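Local coordinates for protein ACP (Streptomyces sp. MSC090213JE08, PDB 6KXF) that probably carries the growing acyl chain on a phosphopantetheine arm to the ketosynthase/chain length factor of a highly reducing type II polyketide synthase, at residues K43-L51 / D60-T68; L51-I59 / T73-W83. All blocks are in the same frame, centred on the assembly; numbering follows the deposited sequence.

Contact 1 (K43-L51 / D60-T68); sequences KLIDVLSAL and DMNELPKMT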
loop_
_atom_site.group_PDB
_atom_site.type_symbol
_atom_site.label_atom_id
_atom_site.label_comp_id
_atom_site.label_asym_id
_atom_site.label_seq_id
_atom_site.Cartn_x
_atom_site.Cartn_y
_atom_site.Cartn_z
ATOM N N LYS C 43 2.840 -2.915 23.842
ATOM C CA LYS C 43 2.892 -3.924 24.901
ATOM C C LYS C 43 1.714 -3.684 25.861
ATOM O O LYS C 43 0.827 -4.542 25.965
ATOM C CB LYS C 43 4.268 -3.901 25.586
ATOM N N LEU C 44 1.662 -2.490 26.460
ATOM C CA LEU C 44 0.644 -2.126 27.448
ATOM C C LEU C 44 -0.771 -2.233 26.866
ATOM O O LEU C 44 -1.686 -2.623 27.583
ATOM C CB LEU C 44 0.911 -0.720 27.996
ATOM C CG LEU C 44 1.656 -0.722 29.329
ATOM C CD1 LEU C 44 2.951 -1.524 29.198
ATOM C CD2 LEU C 44 1.921 0.694 29.826
ATOM N N ILE C 45 -0.947 -1.901 25.577
ATOM C CA ILE C 45 -2.263 -2.021 24.922
ATOM C C ILE C 45 -2.611 -3.510 24.788
ATOM O O ILE C 45 -3.749 -3.918 25.032
ATOM C CB ILE C 45 -2.294 -1.260 23.570
ATOM C CG1 ILE C 45 -2.410 0.255 23.789
ATOM C CG2 ILE C 45 -3.400 -1.786 22.667
ATOM C CD1 ILE C 45 -1.921 1.090 22.625
ATOM N N ASP C 46 -1.631 -4.335 24.423
ATOM C CA ASP C 46 -1.904 -5.783 24.287
ATOM C C ASP C 46 -2.412 -6.336 25.638
ATOM O O ASP C 46 -3.329 -7.179 25.653
ATOM C CB ASP C 46 -0.673 -6.533 23.749
ATOM C CG ASP C 46 -0.859 -7.320 22.450
ATOM O OD1 ASP C 46 -2.019 -7.692 22.092
ATOM O OD2 ASP C 46 0.175 -7.588 21.803
ATOM N N VAL C 47 -1.869 -5.837 26.766
ATOM C CA VAL C 47 -2.263 -6.339 28.111
ATOM C C VAL C 47 -3.651 -5.813 28.481
ATOM O O VAL C 47 -4.483 -6.598 28.923
ATOM C CB VAL C 47 -1.247 -6.067 29.241
ATOM C CG1 VAL C 47 0.189 -6.206 28.772
ATOM C CG2 VAL C 47 -1.452 -4.739 29.939
ATOM N N LEU C 48 -3.915 -4.517 28.277
ATOM C CA LEU C 48 -5.261 -3.984 28.559
ATOM C C LEU C 48 -6.298 -4.742 27.704
ATOM O O LEU C 48 -7.362 -5.144 28.221
ATOM C CB LEU C 48 -5.277 -2.467 28.329
ATOM C CG LEU C 48 -6.639 -1.798 28.526
ATOM C CD1 LEU C 48 -6.471 -0.307 28.794
ATOM C CD2 LEU C 48 -7.561 -2.039 27.326
ATOM N N SER C 49 -5.959 -5.013 26.433
ATOM C CA SER C 49 -6.863 -5.710 25.482
ATOM C C SER C 49 -7.148 -7.143 25.946
ATOM O O SER C 49 -8.287 -7.624 25.800
ATOM C CB SER C 49 -6.337 -5.729 24.062
ATOM O OG SER C 49 -7.269 -6.409 23.192
ATOM N N ALA C 50 -6.102 -7.832 26.421
ATOM C CA ALA C 50 -6.211 -9.235 26.926
ATOM C C ALA C 50 -7.088 -9.292 28.196
ATOM O O ALA C 50 -8.008 -10.091 28.273
ATOM C CB ALA C 50 -4.832 -9.823 27.167
ATOM N N LEU C 51 -6.842 -8.402 29.162
ATOM C CA LEU C 51 -7.672 -8.344 30.372
ATOM C C LEU C 51 -9.152 -8.144 30.002
ATOM O O LEU C 51 -10.009 -8.875 30.501
ATOM C CB LEU C 51 -7.177 -7.223 31.286
ATOM C CG LEU C 51 -5.717 -7.325 31.723
ATOM C CD1 LEU C 51 -5.315 -6.123 32.565
ATOM C CD2 LEU C 51 -5.465 -8.624 32.480
ATOM N N ASP C 60 -10.992 1.753 30.553
ATOM C CA ASP C 60 -10.832 3.037 29.906
ATOM C C ASP C 60 -9.355 3.187 29.536
ATOM O O ASP C 60 -8.482 3.066 30.409
ATOM C CB ASP C 60 -11.368 4.154 30.805
ATOM C CG ASP C 60 -11.046 5.556 30.329
ATOM O OD1 ASP C 60 -10.931 5.744 29.106
ATOM O OD2 ASP C 60 -10.889 6.439 31.192
ATOM N N MET C 61 -9.082 3.451 28.249
ATOM C CA MET C 61 -7.691 3.429 27.749
ATOM C C MET C 61 -6.928 4.705 28.140
ATOM O O MET C 61 -5.715 4.780 27.939
ATOM C CB MET C 61 -7.623 3.167 26.237
ATOM C CG MET C 61 -8.091 1.755 25.913
ATOM S SD MET C 61 -7.901 1.220 24.192
ATOM C CE MET C 61 -6.121 1.089 24.110
ATOM N N ASN C 62 -7.604 5.656 28.795
ATOM C CA ASN C 62 -6.915 6.776 29.482
ATOM C C ASN C 62 -6.402 6.340 30.864
ATOM O O ASN C 62 -5.976 7.177 31.619
ATOM C CB ASN C 62 -7.806 8.013 29.659
ATOM C CG ASN C 62 -8.317 8.582 28.353
ATOM O OD1 ASN C 62 -9.528 8.665 28.150
ATOM N ND2 ASN C 62 -7.411 8.969 27.468
ATOM N N GLU C 63 -6.453 5.044 31.185
ATOM C CA GLU C 63 -5.901 4.524 32.444
ATOM C C GLU C 63 -4.656 3.671 32.165
ATOM O O GLU C 63 -4.174 2.952 33.071
ATOM C CB GLU C 63 -6.986 3.744 33.188
ATOM C CG GLU C 63 -7.218 4.239 34.607
ATOM C CD GLU C 63 -8.676 4.360 35.006
ATOM O OE1 GLU C 63 -9.174 5.503 35.059
ATOM O OE2 GLU C 63 -9.306 3.311 35.259
ATOM N N LEU C 64 -4.141 3.766 30.926
ATOM C CA LEU C 64 -2.886 3.101 30.493
ATOM C C LEU C 64 -1.684 3.684 31.236
ATOM O O LEU C 64 -0.797 2.927 31.632
ATOM C CB LEU C 64 -2.677 3.252 28.978
ATOM C CG LEU C 64 -3.386 2.231 28.087
ATOM C CD1 LEU C 64 -3.320 2.670 26.631
ATOM C CD2 LEU C 64 -2.797 0.831 28.253
ATOM N N PRO C 65 -1.571 5.026 31.402
ATOM C CA PRO C 65 -0.457 5.604 32.160
ATOM C C PRO C 65 -0.353 5.193 33.647
ATOM O O PRO C 65 0.596 5.616 34.311
ATOM C CB PRO C 65 -0.689 7.121 32.047
ATOM C CG PRO C 65 -1.554 7.285 30.812
ATOM C CD PRO C 65 -2.438 6.058 30.813
ATOM N N LYS C 66 -1.293 4.375 34.149
ATOM C CA LYS C 66 -1.321 3.926 35.552
ATOM C C LYS C 66 -1.138 2.408 35.659
ATOM O O LYS C 66 -1.252 1.848 36.736
ATOM C CB LYS C 66 -2.656 4.309 36.201
ATOM C CG LYS C 66 -2.993 5.792 36.134
ATOM C CD LYS C 66 -3.971 6.269 37.202
ATOM C CE LYS C 66 -5.275 5.494 37.235
ATOM N NZ LYS C 66 -6.451 6.391 37.109
ATOM N N MET C 67 -0.870 1.738 34.540
ATOM C CA MET C 67 -0.777 0.290 34.531
ATOM C C MET C 67 0.699 -0.110 34.511
ATOM O O MET C 67 1.238 -0.496 33.479
ATOM C CB MET C 67 -1.511 -0.274 33.314
ATOM C CG MET C 67 -2.999 -0.181 33.468
ATOM S SD MET C 67 -3.900 -0.637 31.971
ATOM C CE MET C 67 -3.389 -2.335 31.715
ATOM N N THR C 68 1.338 -0.019 35.681
ATOM C CA THR C 68 2.793 -0.004 35.770
ATOM C C THR C 68 3.324 -1.359 36.260
ATOM O O THR C 68 3.902 -2.126 35.473
ATOM C CB THR C 68 3.232 1.199 36.608
ATOM O OG1 THR C 68 2.619 1.018 37.881
ATOM C CG2 THR C 68 2.810 2.525 36.007
#

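Contact 2 (L51-I59 / T73-W83); sequences LEMEYSIVI and TYQVTAAAAGW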
loop_
_atom_site.group_PDB
_atom_site.type_symbol
_atom_site.label_atom_id
_atom_site.label_comp_id
_atom_site.label_asym_id
_atom_site.label_seq_id
_atom_site.Cartn_x
_atom_site.Cartn_y
_atom_site.Cartn_z
ATOM N N LEU C 51 -6.842 -8.402 29.162
ATOM C CA LEU C 51 -7.672 -8.344 30.372
ATOM C C LEU C 51 -9.152 -8.144 30.002
ATOM O O LEU C 51 -10.009 -8.875 30.501
ATOM C CB LEU C 51 -7.177 -7.223 31.286
ATOM C CG LEU C 51 -5.717 -7.325 31.723
ATOM C CD1 LEU C 51 -5.315 -6.123 32.565
ATOM C CD2 LEU C 51 -5.465 -8.624 32.480
ATOM N N GLU C 52 -9.448 -7.161 29.133
ATOM C CA GLU C 52 -10.814 -6.847 28.724
ATOM C C GLU C 52 -11.517 -8.116 28.225
ATOM O O GLU C 52 -12.659 -8.399 28.580
ATOM C CB GLU C 52 -10.823 -5.802 27.600
ATOM C CG GLU C 52 -10.732 -4.348 28.046
ATOM C CD GLU C 52 -11.036 -3.329 26.939
ATOM O OE1 GLU C 52 -10.749 -3.613 25.763
ATOM O OE2 GLU C 52 -11.584 -2.261 27.248
ATOM N N MET C 53 -10.825 -8.868 27.363
ATOM C CA MET C 53 -11.390 -10.058 26.756
ATOM C C MET C 53 -11.594 -11.157 27.808
ATOM O O MET C 53 -12.635 -11.818 27.796
ATOM C CB MET C 53 -10.485 -10.591 25.649
ATOM C CG MET C 53 -11.250 -11.325 24.575
ATOM S SD MET C 53 -10.193 -11.745 23.182
ATOM C CE MET C 53 -9.237 -10.237 22.964
ATOM N N GLU C 54 -10.601 -11.336 28.694
ATOM C CA GLU C 54 -10.623 -12.366 29.734
ATOM C C GLU C 54 -11.922 -12.264 30.539
ATOM O O GLU C 54 -12.600 -13.263 30.755
ATOM C CB GLU C 54 -9.425 -12.219 30.677
ATOM C CG GLU C 54 -9.252 -13.373 31.663
ATOM C CD GLU C 54 -8.860 -14.716 31.063
ATOM O OE1 GLU C 54 -8.885 -15.715 31.800
ATOM O OE2 GLU C 54 -8.533 -14.767 29.863
ATOM N N TYR C 55 -12.274 -11.041 30.935
ATOM C CA TYR C 55 -13.286 -10.803 31.944
ATOM C C TYR C 55 -14.547 -10.143 31.359
ATOM O O TYR C 55 -15.426 -9.744 32.117
ATOM C CB TYR C 55 -12.640 -9.982 33.065
ATOM C CG TYR C 55 -11.504 -10.703 33.749
ATOM C CD1 TYR C 55 -11.699 -11.953 34.323
ATOM C CD2 TYR C 55 -10.236 -10.151 33.824
ATOM C CE1 TYR C 55 -10.671 -12.629 34.966
ATOM C CE2 TYR C 55 -9.192 -10.815 34.455
ATOM C CZ TYR C 55 -9.408 -12.061 35.026
ATOM O OH TYR C 55 -8.387 -12.732 35.646
ATOM N N SER C 56 -14.656 -10.047 30.030
ATOM C CA SER C 56 -15.728 -9.272 29.370
ATOM C C SER C 56 -15.923 -7.910 30.049
ATOM O O SER C 56 -17.036 -7.510 30.298
ATOM C CB SER C 56 -17.050 -10.009 29.362
ATOM O OG SER C 56 -16.975 -11.235 28.652
ATOM N N ILE C 57 -14.842 -7.207 30.375
ATOM C CA ILE C 57 -14.966 -5.866 30.967
ATOM C C ILE C 57 -14.501 -4.817 29.952
ATOM O O ILE C 57 -13.929 -5.139 28.889
ATOM C CB ILE C 57 -14.174 -5.731 32.287
ATOM C CG1 ILE C 57 -12.692 -6.060 32.102
ATOM C CG2 ILE C 57 -14.810 -6.563 33.392
ATOM C CD1 ILE C 57 -11.810 -5.483 33.183
ATOM N N VAL C 58 -14.748 -3.554 30.308
ATOM C CA VAL C 58 -14.225 -2.418 29.581
ATOM C C VAL C 58 -13.297 -1.664 30.521
ATOM O O VAL C 58 -13.735 -1.234 31.588
ATOM C CB VAL C 58 -15.348 -1.499 29.065
ATOM C CG1 VAL C 58 -14.780 -0.278 28.350
ATOM C CG2 VAL C 58 -16.321 -2.255 28.174
ATOM N N ILE C 59 -12.036 -1.514 30.101
ATOM C CA ILE C 59 -11.070 -0.663 30.767
ATOM C C ILE C 59 -10.873 0.591 29.910
ATOM O O ILE C 59 -10.625 0.499 28.700
ATOM C CB ILE C 59 -9.741 -1.400 30.998
ATOM C CG1 ILE C 59 -9.936 -2.747 31.702
ATOM C CG2 ILE C 59 -8.774 -0.502 31.751
ATOM C CD1 ILE C 59 -8.712 -3.646 31.675
ATOM N N THR C 73 -1.920 -2.621 37.792
ATOM C CA THR C 73 -2.882 -3.040 36.751
ATOM C C THR C 73 -4.025 -3.838 37.397
ATOM O O THR C 73 -5.155 -3.831 36.876
ATOM C CB THR C 73 -2.260 -3.849 35.594
ATOM O OG1 THR C 73 -2.424 -5.249 35.837
ATOM C CG2 THR C 73 -0.804 -3.536 35.317
ATOM N N TYR C 74 -3.736 -4.530 38.511
ATOM C CA TYR C 74 -4.767 -5.259 39.243
ATOM C C TYR C 74 -5.854 -4.280 39.704
ATOM O O TYR C 74 -7.041 -4.600 39.579
ATOM C CB TYR C 74 -4.224 -6.044 40.443
ATOM C CG TYR C 74 -5.229 -7.037 40.970
ATOM C CD1 TYR C 74 -5.258 -8.338 40.485
ATOM C CD2 TYR C 74 -6.203 -6.663 41.890
ATOM C CE1 TYR C 74 -6.200 -9.256 40.924
ATOM C CE2 TYR C 74 -7.159 -7.567 42.333
ATOM C CZ TYR C 74 -7.162 -8.866 41.840
ATOM O OH TYR C 74 -8.083 -9.788 42.257
ATOM N N GLN C 75 -5.441 -3.109 40.214
ATOM C CA GLN C 75 -6.386 -2.107 40.771
ATOM C C GLN C 75 -7.367 -1.718 39.663
ATOM O O GLN C 75 -8.599 -1.759 39.847
ATOM C CB GLN C 75 -5.728 -0.817 41.291
ATOM C CG GLN C 75 -4.307 -0.962 41.819
ATOM C CD GLN C 75 -4.168 -1.949 42.952
ATOM O OE1 GLN C 75 -4.708 -3.057 42.924
ATOM N NE2 GLN C 75 -3.398 -1.561 43.954
ATOM N N VAL C 76 -6.775 -1.340 38.522
ATOM C CA VAL C 76 -7.477 -0.994 37.302
ATOM C C VAL C 76 -8.416 -2.151 36.932
ATOM O O VAL C 76 -9.636 -1.977 36.920
ATOM C CB VAL C 76 -6.460 -0.657 36.198
ATOM C CG1 VAL C 76 -7.091 -0.655 34.811
ATOM C CG2 VAL C 76 -5.770 0.667 36.499
ATOM N N THR C 77 -7.865 -3.349 36.703
ATOM C CA THR C 77 -8.706 -4.479 36.280
ATOM C C THR C 77 -9.918 -4.593 37.219
ATOM O O THR C 77 -11.068 -4.543 36.774
ATOM C CB THR C 77 -7.912 -5.787 36.212
ATOM O OG1 THR C 77 -6.741 -5.540 35.434
ATOM C CG2 THR C 77 -8.699 -6.940 35.624
ATOM N N ALA C 78 -9.639 -4.724 38.524
ATOM C CA ALA C 78 -10.661 -4.951 39.558
ATOM C C ALA C 78 -11.652 -3.779 39.599
ATOM O O ALA C 78 -12.865 -4.009 39.600
ATOM C CB ALA C 78 -9.997 -5.172 40.896
ATOM N N ALA C 79 -11.137 -2.540 39.617
ATOM C CA ALA C 79 -11.982 -1.338 39.545
ATOM C C ALA C 79 -13.002 -1.479 38.403
ATOM O O ALA C 79 -14.206 -1.594 38.640
ATOM C CB ALA C 79 -11.128 -0.098 39.375
ATOM N N ALA C 80 -12.510 -1.532 37.161
ATOM C CA ALA C 80 -13.378 -1.567 35.969
ATOM C C ALA C 80 -14.306 -2.791 35.997
ATOM O O ALA C 80 -15.368 -2.789 35.366
ATOM C CB ALA C 80 -12.532 -1.561 34.719
ATOM N N ALA C 81 -13.896 -3.842 36.712
ATOM C CA ALA C 81 -14.637 -5.111 36.752
ATOM C C ALA C 81 -15.755 -5.100 37.808
ATOM O O ALA C 81 -16.589 -5.997 37.797
ATOM C CB ALA C 81 -13.672 -6.248 37.000
ATOM N N GLY C 82 -15.746 -4.117 38.722
ATOM C CA GLY C 82 -16.614 -4.108 39.916
ATOM C C GLY C 82 -16.328 -5.282 40.848
ATOM O O GLY C 82 -17.262 -5.946 41.317
ATOM N N TRP C 83 -15.032 -5.550 41.091
ATOM C CA TRP C 83 -14.558 -6.532 42.093
ATOM C C TRP C 83 -14.384 -5.822 43.447
ATOM O O TRP C 83 -14.416 -6.465 44.498
ATOM C CB TRP C 83 -13.241 -7.216 41.670
ATOM C CG TRP C 83 -13.301 -8.107 40.464
ATOM C CD1 TRP C 83 -14.413 -8.656 39.893
ATOM C CD2 TRP C 83 -12.180 -8.593 39.696
ATOM N NE1 TRP C 83 -14.066 -9.430 38.815
ATOM C CE2 TRP C 83 -12.703 -9.406 38.664
ATOM C CE3 TRP C 83 -10.791 -8.411 39.760
ATOM C CZ2 TRP C 83 -11.886 -10.031 37.716
ATOM C CZ3 TRP C 83 -9.985 -9.031 38.826
ATOM C CH2 TRP C 83 -10.526 -9.826 37.812
HETATM O O HOH W 1 -16.449 -2.926 32.505
#

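Contact 1 (K43-L51 / D60-T68)
Leu48 presses its CD1 methyl between two side chains of 60-68, meeting CG of Met61 at 3.9 Å and lying equally close to CD2 of Leu64. Its CG stands anti to the backbone N (chi1 177°), which carries the isobutyl group out from helix 41-55 toward the loop. Leu64 crosses it at about a right angle and divides its branches: CD2 sits 3.7 Å from the carbonyl O of Leu44, while CD1 packs on CG1 of Ile45. That same CG1 receives the terminal methyl of Met61, whose chain bends at chi3 (70°) and crosses Ile45 almost perpendicularly, with CE 3.8 Å from Ile45 CG1. Met67 fills the other flank. Its CE meets CG2 of Val47 tip to tip at 3.6 Å and also touches CB of Leu48. The side chains that meet are all apolar, though Leu44 CD2 also lies against the carbonyl O of Met67, and no hydrogen bond joins the segments. Val47 also packs on Ile20 of helix 8-20, and Ile45 touches the bound octenoyl amide analogue of the acylated phosphopantetheine arm. This is the packing of an acyl carrier protein bundle, in which the loop between helices 41-55 and 72-81 covers helix 41-55, which begins at Ser41 of the ligand pocket.

Contact 2 (L51-I59 / T73-W83)
Tyr55 and Trp83 form the aromatic part of the contact, a T-shaped (edge-to-face) pair with ring planes at 82°. The edge of the indole six-membered ring is directed at the tyrosine face, and CH2 of Trp83 lies 3.7 Å from CZ of Tyr55. The opposite face of the phenol ring is covered by CG of Glu54, so the tyrosine is sandwiched, while Trp83 makes a cation-pi contact with Arg8 of helix 8-20.

Aliphatic packing continues along helix 72-81. CG2 of Ile57 lies 3.8 Å from CB of Ala81, and CD1 of Ile57 lies near the carbonyl O of Thr77. Ile59 and Val76 cross at about a right angle and are tightly packed, with CG2 of Ile59 3.5 Å from CG1 of Val76. The small Ala80 admits the backbone, its CB 3.4 Å from Val58 O.

Among the polar groups, Thr77 OG1 is turned beside its own backbone N (chi1 -51°) and donates to Thr73 O at 2.7 Å, while Leu51 CD1 abuts this hydroxyl. Water 1 bridges the segments, accepting from Val58 N and donating to Ala80 O. Glu52 OE2 uses its anti lone pair to take the N-H of Ile59, 3.0 Å away, tying the chain after the turn back to the helix.

Helices 41-55 and 72-81 both end in Schellman motifs, at Ser56 and Gly82. The axes of 51-55 and 73-81 are inclined at 43°, and the contact closes one end of the acyl carrier protein helical bundle.

The centres of contacts 1 and 2 are about 10 Å apart; both contacts use helix 41-55 and share Leu51. Their segments alternate along the chain: 43-51 runs directly into 51-59, then 60-68 folds back over the former and 73-83 over the latter. The two patches adjoin: Leu48 CD1 packs 3.8 Å from Ile59 CG2, and Met67 also meets Val76 and Thr73. Contact 1 occupies the end nearer the phosphopantetheine ligand; contact 2 holds the C-terminal end of the chain. The connection thus covers helix 41-55, and the last helix covers its final turn and the chain that leaves it.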